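Local coordinates for putative ABC transporter, periplasmic binding protein, amino acid (Neisseria gonorrhoeae, PDB 2YJP) that probably captures L-cysteine in the periplasm as the solute receptor of an ABC importer, and holds cysteine in the cleft between its two lobes, at residues L122-Q127 / P140-A145; T126-R131 / G172-A177; E133-A138 / A240-K245. The protein carries 1 engineered substitution. All blocks are in the same frame, centred on the assembly; numbering follows the deposited sequence.

Contact 1 closes the shortest loop. It brings 122-127, which follows strand 120-121, back to the start of strand 142-151, with helix 129-132 and strand 135-137 between. Contact 2 starts from the same stretch, sharing Thr-126 and Gln-127, and runs on to the start of helix 174-182. The bound cysteine lies against both. Contact 3 closes the longest loop, from 133-138 to the far end of strand 237-244, and crosses the other two. Strand 237-244 also pairs with strand 142-151. Phe-125 and Phe-137 pack ring to ring. Contact 2 faces across the cleft, while contacts 1 and 3 tie the pocket loop and strand 135-137 to strands 142-151 and 237-244.

Contact 1: residues L122-Q127 / P140-A145; sequences LANFTQ and PYMKVA. With CYS (cysteine), chain D.
Tyr-141 lies against Leu-122 where the loop 122-127 passes the start of strand 142-151. Its CG sits between the backbone N and the carbonyl carbon (chi1 58°), which turns the ring toward the loop. From CB the ring runs out to CE1, which meets Leu-122 CD2 at 3.6 Å. CZ lies a little farther from the same methyl, which comes to the ring obliquely. The tip, OH, touches the same methyl and comes near Asn-124 CA. There it accepts a hydrogen bond from a water, 2.7 Å from OH, and that water accepts one from Phe-125 N. Tyr-141 OH is also bonded to Asp-81 OD1. Asn-124 ND2 bonds to the same Asp-81 oxygen, so one carboxylate holds both segments.

Farther along, Met-142 crosses Asn-124 at about a right angle, with SD 3.7 Å from ND2. The other end of the amide, OD1, is bonded to Lys-65 NZ. With both ends engaged, the rotation of the amide is fixed. Val-144 CG1 then comes within 4.4 Å of Thr-126 OG1, a looser touch.

The same loop also binds the ligand. Asn-124 O takes a hydrogen bond from the cysteine N at 2.6 Å. Thr-126 OG1 takes a second from the same atom at 2.8 Å. OG1 lies beside its own backbone N (chi1 -60°), and this N gives a nearly straight bond (177°) to the cysteine O. Asp-212 also bonds to the ligand. In this type 2 periplasmic-binding-protein fold, the strand thus backs a loop whose acceptors grip the ammonium group while a backbone N-H takes the carboxylate. This chemistry would recognise the part common to all amino acids rather than the thiol.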
ATOM      1  N   LEU A 122       8.245  -1.198   1.549  1.00 17.76           N
ATOM      2  CA  LEU A 122       7.193  -0.632   2.389  1.00 17.97           C
ATOM      3  C   LEU A 122       6.226   0.097   1.449  1.00 18.55           C
ATOM      4  O   LEU A 122       5.692   1.160   1.800  1.00 20.58           O
ATOM      5  CB  LEU A 122       7.806   0.307   3.428  1.00 16.71           C
ATOM      6  CG  LEU A 122       8.258  -0.435   4.712  1.00 19.65           C
ATOM      7  CD1 LEU A 122       9.018   0.407   5.665  1.00 16.16           C
ATOM      8  CD2 LEU A 122       7.037  -1.097   5.472  1.00 16.43           C
ATOM      9  N   ALA A 123       6.013  -0.436   0.249  1.00 18.00           N
ATOM     10  CA  ALA A 123       5.025   0.129  -0.650  1.00 18.31           C
ATOM     11  C   ALA A 123       3.664  -0.514  -0.357  1.00 18.34           C
ATOM     12  O   ALA A 123       3.193  -1.381  -1.098  1.00 17.64           O
ATOM     13  CB  ALA A 123       5.421  -0.049  -2.123  1.00 17.35           C
ATOM     14  N   ASN A 124       3.052  -0.055   0.743  1.00 18.58           N
ATOM     15  CA  ASN A 124       1.732  -0.505   1.227  1.00 18.39           C
ATOM     16  C   ASN A 124       1.288  -1.896   0.724  1.00 17.89           C
ATOM     17  O   ASN A 124       0.241  -2.031   0.059  1.00 18.54           O
ATOM     18  CB  ASN A 124       0.676   0.598   0.918  1.00 18.45           C
ATOM     19  CG  ASN A 124      -0.431   0.650   1.952  1.00 21.55           C
ATOM     20  OD1 ASN A 124      -1.628   0.567   1.621  1.00 22.43           O
ATOM     21  ND2 ASN A 124      -0.038   0.799   3.236  1.00 20.61           N
ATOM     22  N   PHE A 125       2.002  -2.926   1.173  1.00 16.94           N
ATOM     23  CA  PHE A 125       2.085  -4.205   0.500  1.00 17.21           C
ATOM     24  C   PHE A 125       1.271  -5.311   1.171  1.00 17.67           C
ATOM     25  O   PHE A 125       1.597  -5.777   2.297  1.00 19.00           O
ATOM     26  CB  PHE A 125       3.570  -4.612   0.425  1.00 17.42           C
ATOM     27  CG  PHE A 125       3.900  -5.608  -0.647  1.00 16.83           C
ATOM     28  CD1 PHE A 125       3.084  -5.801  -1.748  1.00 16.55           C
ATOM     29  CD2 PHE A 125       5.089  -6.346  -0.555  1.00 17.02           C
ATOM     30  CE1 PHE A 125       3.452  -6.734  -2.737  1.00 16.95           C
ATOM     31  CE2 PHE A 125       5.458  -7.255  -1.515  1.00 17.27           C
ATOM     32  CZ  PHE A 125       4.663  -7.442  -2.606  1.00 17.85           C
ATOM     33  N   THR A 126       0.193  -5.730   0.514  1.00 16.98           N
ATOM     34  CA  THR A 126      -0.685  -6.691   1.132  1.00 17.24           C
ATOM     35  C   THR A 126      -0.009  -8.058   1.055  1.00 18.08           C
ATOM     36  O   THR A 126       0.467  -8.476  -0.001  1.00 17.64           O
ATOM     37  CB  THR A 126      -2.038  -6.759   0.419  1.00 18.08           C
ATOM     38  OG1 THR A 126      -2.686  -5.467   0.466  1.00 19.43           O
ATOM     39  CG2 THR A 126      -2.952  -7.848   1.082  1.00 17.25           C
ATOM     40  N   GLN A 127       0.025  -8.735   2.187  1.00 19.54           N
ATOM     41  CA  GLN A 127       0.492 -10.112   2.276  1.00 21.70           C
ATOM     42  C   GLN A 127      -0.551 -11.071   1.738  1.00 21.62           C
ATOM     43  O   GLN A 127      -1.724 -10.999   2.130  1.00 21.65           O
ATOM     44  CB  GLN A 127       0.774 -10.428   3.735  1.00 22.83           C
ATOM     45  CG  GLN A 127       1.081 -11.898   3.968  1.00 29.85           C
ATOM     46  CD  GLN A 127       1.569 -12.207   5.379  1.00 36.35           C
ATOM     47  OE1 GLN A 127       1.330 -11.452   6.323  1.00 37.17           O
ATOM     48  NE2 GLN A 127       2.257 -13.349   5.520  1.00 42.26           N
ATOM     49  N   PRO A 140       2.970  -7.836  10.166  1.00 22.66           N
ATOM     50  CA  PRO A 140       2.054  -6.826   9.603  1.00 21.90           C
ATOM     51  C   PRO A 140       1.960  -5.612  10.495  1.00 22.64           C
ATOM     52  O   PRO A 140       2.078  -5.742  11.743  1.00 23.29           O
ATOM     53  CB  PRO A 140       0.705  -7.526   9.524  1.00 22.57           C
ATOM     54  CG  PRO A 140       0.846  -8.825  10.235  1.00 24.32           C
ATOM     55  CD  PRO A 140       2.297  -9.057  10.624  1.00 23.01           C
ATOM     56  N   TYR A 141       1.757  -4.448   9.862  1.00 21.68           N
ATOM     57  CA  TYR A 141       1.464  -3.224  10.587  1.00 22.09           C
ATOM     58  C   TYR A 141       0.062  -2.654  10.350  1.00 22.26           C
ATOM     59  O   TYR A 141      -0.420  -1.867  11.164  1.00 22.41           O
ATOM     60  CB  TYR A 141       2.543  -2.158  10.346  1.00 20.02           C
ATOM     61  CG  TYR A 141       2.755  -1.782   8.930  1.00 19.72           C
ATOM     62  CD1 TYR A 141       3.691  -2.463   8.165  1.00 18.81           C
ATOM     63  CD2 TYR A 141       2.047  -0.726   8.329  1.00 18.99           C
ATOM     64  CE1 TYR A 141       3.923  -2.138   6.870  1.00 17.90           C
ATOM     65  CE2 TYR A 141       2.298  -0.358   6.990  1.00 18.57           C
ATOM     66  CZ  TYR A 141       3.233  -1.099   6.263  1.00 19.14           C
ATOM     67  OH  TYR A 141       3.525  -0.801   4.938  1.00 19.48           O
ATOM     68  N   MET A 142      -0.593  -3.062   9.264  1.00 22.28           N
ATOM     69  CA  MET A 142      -1.985  -2.651   9.040  1.00 22.99           C
ATOM     70  C   MET A 142      -2.831  -3.710   8.330  1.00 23.38           C
ATOM     71  O   MET A 142      -2.313  -4.749   7.911  1.00 22.54           O
ATOM     72  CB  MET A 142      -2.071  -1.282   8.368  1.00 22.41           C
ATOM     73  CG  MET A 142      -2.003  -1.253   6.875  1.00 23.22           C
ATOM     74  SD  MET A 142      -2.234   0.428   6.198  1.00 24.45           S
ATOM     75  CE  MET A 142      -3.895   0.308   5.560  1.00 23.13           C
ATOM     76  N   LYS A 143      -4.131  -3.459   8.250  1.00 23.74           N
ATOM     77  CA  LYS A 143      -5.063  -4.342   7.543  1.00 24.85           C
ATOM     78  C   LYS A 143      -5.920  -3.516   6.596  1.00 24.10           C
ATOM     79  O   LYS A 143      -6.110  -2.336   6.842  1.00 23.91           O
ATOM     80  CB  LYS A 143      -5.983  -5.136   8.489  1.00 25.92           C
ATOM     81  CG  LYS A 143      -6.002  -4.692   9.867  1.00 28.75           C
ATOM     82  CD  LYS A 143      -7.170  -5.213  10.636  1.00 32.87           C
ATOM     83  CE  LYS A 143      -6.861  -5.167  12.138  1.00 34.86           C
ATOM     84  NZ  LYS A 143      -7.978  -4.682  12.911  1.00 37.59           N
ATOM     85  N   VAL A 144      -6.432  -4.156   5.546  1.00 23.23           N
ATOM     86  CA  VAL A 144      -7.230  -3.501   4.580  1.00 22.68           C
ATOM     87  C   VAL A 144      -8.064  -4.513   3.765  1.00 23.12           C
ATOM     88  O   VAL A 144      -7.682  -5.649   3.541  1.00 23.35           O
ATOM     89  CB  VAL A 144      -6.312  -2.531   3.687  1.00 23.36           C
ATOM     90  CG1 VAL A 144      -5.780  -3.137   2.542  1.00 19.77           C
ATOM     91  CG2 VAL A 144      -7.104  -1.506   3.100  1.00 24.32           C
ATOM     92  N   ALA A 145      -9.231  -4.068   3.339  1.00 19.50           N
ATOM     93  CA  ALA A 145     -10.116  -4.827   2.479  1.00 19.02           C
ATOM     94  C   ALA A 145     -10.185  -4.044   1.164  1.00 17.97           C
ATOM     95  O   ALA A 145      -9.839  -2.852   1.139  1.00 18.39           O
ATOM     96  CB  ALA A 145     -11.496  -4.918   3.118  1.00 18.48           C
TER
HETATM   97  N   CYS D 350      -2.062  -3.026  -0.725  1.00 13.94           N
HETATM   98  CA  CYS D 350      -2.511  -3.499  -2.055  1.00 16.00           C
HETATM   99  C   CYS D 350      -1.454  -4.426  -2.660  1.00 15.80           C
HETATM  100  O   CYS D 350      -0.422  -4.715  -1.982  1.00 14.71           O
HETATM  101  CB  CYS D 350      -2.748  -2.344  -3.018  1.00 17.11           C
HETATM  102  SG  CYS D 350      -1.330  -1.260  -3.259  1.00 19.99           S
HETATM  103  OXT CYS D 350      -1.647  -4.881  -3.791  1.00 15.48           O
HETATM  104  O   HOH W   1       4.205  -2.633   3.034  1.00 12.12           O

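Contact 2: residues T126-R131 / G172-A177; sequences TQTPER and GTTADA. With CYS (cysteine), chain D.
The backbones of 126-131 and 172-177 stay apart, with Thr-126 CA 7.3 Å from Thr-174 CA. Each segment turns from loop into a helix, weakly bonded from Pro-129 and regular from Thr-174, with a threonine at the N-cap. Thr-128 OG1 accepts from Arg-131 N. Thr-173 OG1 accepts a weak bond from Asp-176 N and is also hydrogen-bonded to Asn-170 O. The pair faces across the cleft of the two-lobed, type 2 binding-protein fold, and the cysteine carboxylate is held between them.

Arg-131 extends from CG to NE and brings its guanidinium edge to that carboxylate. NH1 donates to cysteine O at 2.8 Å, and NH2 donates to OXT at 2.9 Å. From the other segment, Thr-174 N adds a more bent bond (142°) to OXT. The carboxylate is thus held from both lobes. Such an arginine grip on the alpha-carboxylate is familiar in this family.

Thr-174 CG2 lies over one guanidinium face, toward its rim, and 3.7 Å from Thr-126 CB. A water joins Thr-126 OG1 to Thr-174 OG1. NH1 is fixed a second time: it bonds Thr-126 O at 2.8 Å, in the carbonyl plane and on a lone pair.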
ATOM      1  N   THR A 126       0.193  -5.730   0.514  1.00 16.98           N
ATOM      2  CA  THR A 126      -0.685  -6.691   1.132  1.00 17.24           C
ATOM      3  C   THR A 126      -0.009  -8.058   1.055  1.00 18.08           C
ATOM      4  O   THR A 126       0.467  -8.476  -0.001  1.00 17.64           O
ATOM      5  CB  THR A 126      -2.038  -6.759   0.419  1.00 18.08           C
ATOM      6  OG1 THR A 126      -2.686  -5.467   0.466  1.00 19.43           O
ATOM      7  CG2 THR A 126      -2.952  -7.848   1.082  1.00 17.25           C
ATOM      8  N   GLN A 127       0.025  -8.735   2.187  1.00 19.54           N
ATOM      9  CA  GLN A 127       0.492 -10.112   2.276  1.00 21.70           C
ATOM     10  C   GLN A 127      -0.551 -11.071   1.738  1.00 21.62           C
ATOM     11  O   GLN A 127      -1.724 -10.999   2.130  1.00 21.65           O
ATOM     12  CB  GLN A 127       0.774 -10.428   3.735  1.00 22.83           C
ATOM     13  CG  GLN A 127       1.081 -11.898   3.968  1.00 29.85           C
ATOM     14  CD  GLN A 127       1.569 -12.207   5.379  1.00 36.35           C
ATOM     15  OE1 GLN A 127       1.330 -11.452   6.323  1.00 37.17           O
ATOM     16  NE2 GLN A 127       2.257 -13.349   5.520  1.00 42.26           N
ATOM     17  N   THR A 128      -0.130 -11.912   0.795  1.00 22.00           N
ATOM     18  CA  THR A 128      -0.948 -13.006   0.266  1.00 23.73           C
ATOM     19  C   THR A 128      -0.103 -14.278   0.205  1.00 25.53           C
ATOM     20  O   THR A 128       1.113 -14.202   0.130  1.00 24.97           O
ATOM     21  CB  THR A 128      -1.534 -12.701  -1.161  1.00 24.10           C
ATOM     22  OG1 THR A 128      -0.513 -12.819  -2.178  1.00 24.70           O
ATOM     23  CG2 THR A 128      -2.178 -11.301  -1.206  1.00 22.01           C
ATOM     24  N   PRO A 129      -0.758 -15.457   0.214  1.00 27.45           N
ATOM     25  CA  PRO A 129       0.006 -16.695   0.064  1.00 28.67           C
ATOM     26  C   PRO A 129       0.822 -16.730  -1.232  1.00 29.48           C
ATOM     27  O   PRO A 129       1.973 -17.213  -1.195  1.00 29.27           O
ATOM     28  CB  PRO A 129      -1.076 -17.782   0.046  1.00 30.65           C
ATOM     29  CG  PRO A 129      -2.290 -17.134   0.741  1.00 30.01           C
ATOM     30  CD  PRO A 129      -2.213 -15.690   0.339  1.00 27.32           C
ATOM     31  N   GLU A 130       0.267 -16.219  -2.356  1.00 29.16           N
ATOM     32  CA  GLU A 130       1.025 -16.262  -3.625  1.00 30.37           C
ATOM     33  C   GLU A 130       2.277 -15.362  -3.536  1.00 27.96           C
ATOM     34  O   GLU A 130       3.352 -15.746  -3.949  1.00 28.20           O
ATOM     35  CB  GLU A 130       0.138 -15.970  -4.873  1.00 31.27           C
ATOM     36  CG  GLU A 130       0.917 -15.612  -6.163  1.00 36.97           C
ATOM     37  CD  GLU A 130       0.086 -15.740  -7.480  1.00 44.87           C
ATOM     38  OE1 GLU A 130      -0.481 -16.825  -7.732  1.00 47.98           O
ATOM     39  OE2 GLU A 130       0.041 -14.773  -8.285  1.00 47.87           O
ATOM     40  N   ARG A 131       2.118 -14.163  -2.996  1.00 25.65           N
ATOM     41  CA  ARG A 131       3.251 -13.255  -2.878  1.00 24.41           C
ATOM     42  C   ARG A 131       4.342 -13.866  -1.952  1.00 24.70           C
ATOM     43  O   ARG A 131       5.544 -13.715  -2.180  1.00 23.72           O
ATOM     44  CB  ARG A 131       2.772 -11.890  -2.362  1.00 22.60           C
ATOM     45  CG  ARG A 131       2.142 -11.039  -3.477  1.00 21.56           C
ATOM     46  CD  ARG A 131       1.259  -9.956  -2.950  1.00 19.92           C
ATOM     47  NE  ARG A 131       0.635  -9.158  -4.025  1.00 20.36           N
ATOM     48  CZ  ARG A 131       0.106  -7.946  -3.844  1.00 18.81           C
ATOM     49  NH1 ARG A 131       0.109  -7.433  -2.618  1.00 16.87           N
ATOM     50  NH2 ARG A 131      -0.453  -7.271  -4.865  1.00 15.48           N
ATOM     51  N   GLY A 172      -1.193  -4.966 -10.988  1.00 18.60           N
ATOM     52  CA  GLY A 172      -0.331  -5.696 -10.055  1.00 19.22           C
ATOM     53  C   GLY A 172      -0.805  -5.531  -8.590  1.00 18.88           C
ATOM     54  O   GLY A 172      -0.063  -5.811  -7.677  1.00 18.37           O
ATOM     55  N   THR A 173      -2.014  -4.980  -8.397  1.00 16.73           N
ATOM     56  CA  THR A 173      -2.569  -4.855  -7.079  1.00 16.38           C
ATOM     57  C   THR A 173      -3.424  -6.076  -6.710  1.00 16.15           C
ATOM     58  O   THR A 173      -3.756  -6.927  -7.549  1.00 15.22           O
ATOM     59  CB  THR A 173      -3.446  -3.566  -6.920  1.00 16.52           C
ATOM     60  OG1 THR A 173      -4.510  -3.550  -7.876  1.00 14.40           O
ATOM     61  CG2 THR A 173      -2.594  -2.277  -7.033  1.00 16.40           C
ATOM     62  N   THR A 174      -3.785  -6.154  -5.434  1.00 16.66           N
ATOM     63  CA  THR A 174      -4.701  -7.209  -4.970  1.00 17.09           C
ATOM     64  C   THR A 174      -6.057  -7.024  -5.636  1.00 17.00           C
ATOM     65  O   THR A 174      -6.693  -8.017  -5.952  1.00 18.00           O
ATOM     66  CB  THR A 174      -4.877  -7.206  -3.470  1.00 17.41           C
ATOM     67  OG1 THR A 174      -5.045  -5.850  -3.054  1.00 16.51           O
ATOM     68  CG2 THR A 174      -3.614  -7.859  -2.734  1.00 17.71           C
ATOM     69  N   ALA A 175      -6.477  -5.783  -5.932  1.00 16.41           N
ATOM     70  CA  ALA A 175      -7.758  -5.656  -6.684  1.00 17.30           C
ATOM     71  C   ALA A 175      -7.686  -6.288  -8.072  1.00 18.39           C
ATOM     72  O   ALA A 175      -8.639  -6.963  -8.488  1.00 19.10           O
ATOM     73  CB  ALA A 175      -8.255  -4.241  -6.765  1.00 15.66           C
ATOM     74  N   ASP A 176      -6.570  -6.036  -8.781  1.00 18.50           N
ATOM     75  CA  ASP A 176      -6.285  -6.672 -10.076  1.00 18.97           C
ATOM     76  C   ASP A 176      -6.338  -8.189  -9.907  1.00 19.45           C
ATOM     77  O   ASP A 176      -7.028  -8.872 -10.663  1.00 20.39           O
ATOM     78  CB  ASP A 176      -4.875  -6.214 -10.526  1.00 19.25           C
ATOM     79  CG  ASP A 176      -4.442  -6.791 -11.853  1.00 20.99           C
ATOM     80  OD1 ASP A 176      -5.222  -7.504 -12.552  1.00 21.13           O
ATOM     81  OD2 ASP A 176      -3.268  -6.522 -12.188  1.00 21.92           O
ATOM     82  N   ALA A 177      -5.639  -8.726  -8.899  1.00 18.88           N
ATOM     83  CA  ALA A 177      -5.601 -10.192  -8.721  1.00 20.18           C
ATOM     84  C   ALA A 177      -6.999 -10.784  -8.340  1.00 19.76           C
ATOM     85  O   ALA A 177      -7.452 -11.802  -8.862  1.00 20.62           O
ATOM     86  CB  ALA A 177      -4.572 -10.585  -7.671  1.00 20.06           C
TER
HETATM   87  N   CYS D 350      -2.062  -3.026  -0.725  1.00 13.94           N
HETATM   88  CA  CYS D 350      -2.511  -3.499  -2.055  1.00 16.00           C
HETATM   89  C   CYS D 350      -1.454  -4.426  -2.660  1.00 15.80           C
HETATM   90  O   CYS D 350      -0.422  -4.715  -1.982  1.00 14.71           O
HETATM   91  CB  CYS D 350      -2.748  -2.344  -3.018  1.00 17.11           C
HETATM   92  SG  CYS D 350      -1.330  -1.260  -3.259  1.00 19.99           S
HETATM   93  OXT CYS D 350      -1.647  -4.881  -3.791  1.00 15.48           O
HETATM   94  O   HOH W   2      -5.226  -5.351  -0.284  1.00 17.48           O

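Contact 3: residues E133-A138 / A240-K245; sequences EAVDFA and APAVQK
Asp-136 and Val-243 form the centre of an antiparallel beta ladder between strands 135-137 and 237-244. The N-to-C directions of the short segments differ by 143°, antiparallel with a clear deviation from 180°. The ladder belongs to the two-lobed fold of the type 2 binding proteins. It touches no ligand itself but lies directly behind the pocket, where the Phe-137 ring meets that of Phe-125.

The tight part is the middle and the Ala-138 end. Asp-136 and Val-243 are a hydrogen-bonded pair. Val-243 N donates to Asp-136 O at 2.7 Å, and Asp-136 N donates to Val-243 O at 2.9 Å. Ala-138 N then bonds to Pro-241 O, coming from above the carbonyl plane. Phe-137 and Ala-242 are the non-hydrogen-bonded pair between these bonds. On their face, Phe-137 CD1 touches Ala-240 CB at 3.9 Å. Val-135 CG2 lies over the ring toward its rim and also meets Ala-242 CB at 3.7 Å. Val-135 is backed by Val-110 and Val-113 of helix 109-114. Ala-138 CB rests on the Pro-241 ring and is covered by helix 248-264.

The other end opens to solvent. Lys-245 is exposed there, and a water joins Ala-134 O to Lys-245 N. The lysine chain leaves with CG anti to its backbone N (chi1 -176°), then bends across the Asp-136 carboxylate at about a right angle. The contact is mostly by its methylenes: CD is 3.5 Å from Asp-136 OD1, while NZ makes a long salt bridge of 4.0 Å to the same oxygen. The other carboxylate oxygen, OD2, is bonded to Gly-246 N. Lys-245 CE also comes to 3.4 Å from Glu-133 O.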
ATOM      1  N   GLU A 133       5.280 -16.772  -1.682  1.00 27.94           N
ATOM      2  CA  GLU A 133       6.156 -17.647  -2.450  1.00 30.49           C
ATOM      3  C   GLU A 133       7.347 -16.917  -3.042  1.00 29.54           C
ATOM      4  O   GLU A 133       8.375 -17.518  -3.308  1.00 31.37           O
ATOM      5  CB  GLU A 133       5.380 -18.346  -3.594  1.00 31.87           C
ATOM      6  CG  GLU A 133       4.392 -19.403  -3.127  1.00 36.73           C
ATOM      7  CD  GLU A 133       3.543 -19.950  -4.274  1.00 44.76           C
ATOM      8  OE1 GLU A 133       4.025 -19.980  -5.424  1.00 47.62           O
ATOM      9  OE2 GLU A 133       2.381 -20.366  -4.047  1.00 49.06           O
ATOM     10  N   ALA A 134       7.208 -15.617  -3.270  1.00 27.60           N
ATOM     11  CA  ALA A 134       8.226 -14.872  -3.975  1.00 27.08           C
ATOM     12  C   ALA A 134       9.100 -14.028  -3.057  1.00 26.18           C
ATOM     13  O   ALA A 134      10.270 -13.759  -3.408  1.00 26.06           O
ATOM     14  CB  ALA A 134       7.573 -14.036  -5.054  1.00 26.30           C
ATOM     15  N   VAL A 135       8.537 -13.600  -1.911  1.00 23.79           N
ATOM     16  CA  VAL A 135       9.251 -12.711  -0.964  1.00 23.46           C
ATOM     17  C   VAL A 135       8.974 -13.085   0.533  1.00 24.33           C
ATOM     18  O   VAL A 135       8.033 -13.833   0.832  1.00 23.87           O
ATOM     19  CB  VAL A 135       8.897 -11.177  -1.197  1.00 22.49           C
ATOM     20  CG1 VAL A 135       9.080 -10.727  -2.728  1.00 20.96           C
ATOM     21  CG2 VAL A 135       7.473 -10.811  -0.626  1.00 19.95           C
ATOM     22  N   ASP A 136       9.753 -12.561   1.482  1.00 23.71           N
ATOM     23  CA  ASP A 136       9.389 -12.813   2.865  1.00 24.34           C
ATOM     24  C   ASP A 136       8.767 -11.581   3.513  1.00 23.13           C
ATOM     25  O   ASP A 136       9.350 -10.466   3.506  1.00 22.64           O
ATOM     26  CB  ASP A 136      10.555 -13.321   3.721  1.00 25.60           C
ATOM     27  CG  ASP A 136      11.004 -14.766   3.376  1.00 29.48           C
ATOM     28  OD1 ASP A 136      10.162 -15.690   3.194  1.00 32.99           O
ATOM     29  OD2 ASP A 136      12.240 -14.991   3.360  1.00 34.41           O
ATOM     30  N   PHE A 137       7.587 -11.791   4.107  1.00 23.03           N
ATOM     31  CA  PHE A 137       6.859 -10.734   4.810  1.00 21.66           C
ATOM     32  C   PHE A 137       7.203 -10.713   6.284  1.00 21.86           C
ATOM     33  O   PHE A 137       7.141 -11.755   6.953  1.00 21.68           O
ATOM     34  CB  PHE A 137       5.369 -10.950   4.662  1.00 20.97           C
ATOM     35  CG  PHE A 137       4.850 -10.595   3.288  1.00 21.37           C
ATOM     36  CD1 PHE A 137       4.592  -9.248   2.936  1.00 18.73           C
ATOM     37  CD2 PHE A 137       4.587 -11.609   2.343  1.00 20.55           C
ATOM     38  CE1 PHE A 137       4.078  -8.932   1.663  1.00 19.94           C
ATOM     39  CE2 PHE A 137       4.087 -11.291   1.086  1.00 19.02           C
ATOM     40  CZ  PHE A 137       3.827  -9.966   0.736  1.00 19.16           C
ATOM     41  N   ALA A 138       7.580  -9.529   6.783  1.00 20.75           N
ATOM     42  CA  ALA A 138       7.685  -9.330   8.244  1.00 21.31           C
ATOM     43  C   ALA A 138       6.324  -9.191   8.889  1.00 21.26           C
ATOM     44  O   ALA A 138       5.331  -9.201   8.208  1.00 20.64           O
ATOM     45  CB  ALA A 138       8.522  -8.109   8.545  1.00 20.85           C
ATOM     46  N   ALA A 240       2.183  -5.505   5.206  1.00 19.68           N
ATOM     47  CA  ALA A 240       3.392  -5.906   5.945  1.00 19.88           C
ATOM     48  C   ALA A 240       4.585  -5.476   5.164  1.00 19.12           C
ATOM     49  O   ALA A 240       4.453  -5.338   3.981  1.00 19.70           O
ATOM     50  CB  ALA A 240       3.429  -7.420   6.137  1.00 20.18           C
ATOM     51  N   PRO A 241       5.745  -5.259   5.824  1.00 19.12           N
ATOM     52  CA  PRO A 241       6.984  -5.023   5.069  1.00 18.31           C
ATOM     53  C   PRO A 241       7.413  -6.306   4.385  1.00 18.77           C
ATOM     54  O   PRO A 241       7.028  -7.398   4.822  1.00 19.06           O
ATOM     55  CB  PRO A 241       8.012  -4.689   6.148  1.00 18.33           C
ATOM     56  CG  PRO A 241       7.201  -4.466   7.474  1.00 18.66           C
ATOM     57  CD  PRO A 241       5.973  -5.321   7.279  1.00 19.30           C
ATOM     58  N   ALA A 242       8.226  -6.206   3.331  1.00 18.40           N
ATOM     59  CA  ALA A 242       8.732  -7.427   2.675  1.00 18.83           C
ATOM     60  C   ALA A 242      10.223  -7.325   2.382  1.00 19.09           C
ATOM     61  O   ALA A 242      10.686  -6.262   1.944  1.00 19.22           O
ATOM     62  CB  ALA A 242       7.964  -7.737   1.413  1.00 18.38           C
ATOM     63  N   VAL A 243      10.952  -8.426   2.634  1.00 19.09           N
ATOM     64  CA  VAL A 243      12.373  -8.502   2.286  1.00 19.96           C
ATOM     65  C   VAL A 243      12.533  -9.591   1.242  1.00 20.24           C
ATOM     66  O   VAL A 243      11.597 -10.357   1.016  1.00 20.10           O
ATOM     67  CB  VAL A 243      13.265  -8.810   3.494  1.00 20.62           C
ATOM     68  CG1 VAL A 243      13.168  -7.699   4.517  1.00 20.58           C
ATOM     69  CG2 VAL A 243      12.908 -10.191   4.117  1.00 18.04           C
ATOM     70  N   GLN A 244      13.712  -9.644   0.624  1.00 20.47           N
ATOM     71  CA  GLN A 244      14.083 -10.713  -0.317  1.00 21.84           C
ATOM     72  C   GLN A 244      13.869 -12.058   0.332  1.00 22.30           C
ATOM     73  O   GLN A 244      14.205 -12.238   1.511  1.00 22.76           O
ATOM     74  CB  GLN A 244      15.548 -10.583  -0.717  1.00 22.50           C
ATOM     75  CG  GLN A 244      15.994 -11.417  -1.897  1.00 25.56           C
ATOM     76  CD  GLN A 244      17.467 -11.131  -2.273  1.00 28.91           C
ATOM     77  OE1 GLN A 244      18.364 -11.598  -1.597  1.00 28.77           O
ATOM     78  NE2 GLN A 244      17.701 -10.347  -3.338  1.00 28.73           N
ATOM     79  N   LYS A 245      13.344 -13.010  -0.447  1.00 23.44           N
ATOM     80  CA  LYS A 245      13.116 -14.368  -0.028  1.00 23.93           C
ATOM     81  C   LYS A 245      14.387 -14.973   0.498  1.00 24.58           C
ATOM     82  O   LYS A 245      15.397 -14.941  -0.187  1.00 25.19           O
ATOM     83  CB  LYS A 245      12.635 -15.199  -1.245  1.00 26.02           C
ATOM     84  CG  LYS A 245      12.278 -16.636  -0.872  1.00 26.80           C
ATOM     85  CD  LYS A 245      10.964 -16.596  -0.102  1.00 31.12           C
ATOM     86  CE  LYS A 245      10.095 -17.756  -0.389  1.00 34.74           C
ATOM     87  NZ  LYS A 245       9.753 -18.722   0.643  1.00 39.34           N
TER
HETATM   88  O   HOH W   3      12.655 -12.369  -3.088  1.00 31.83           O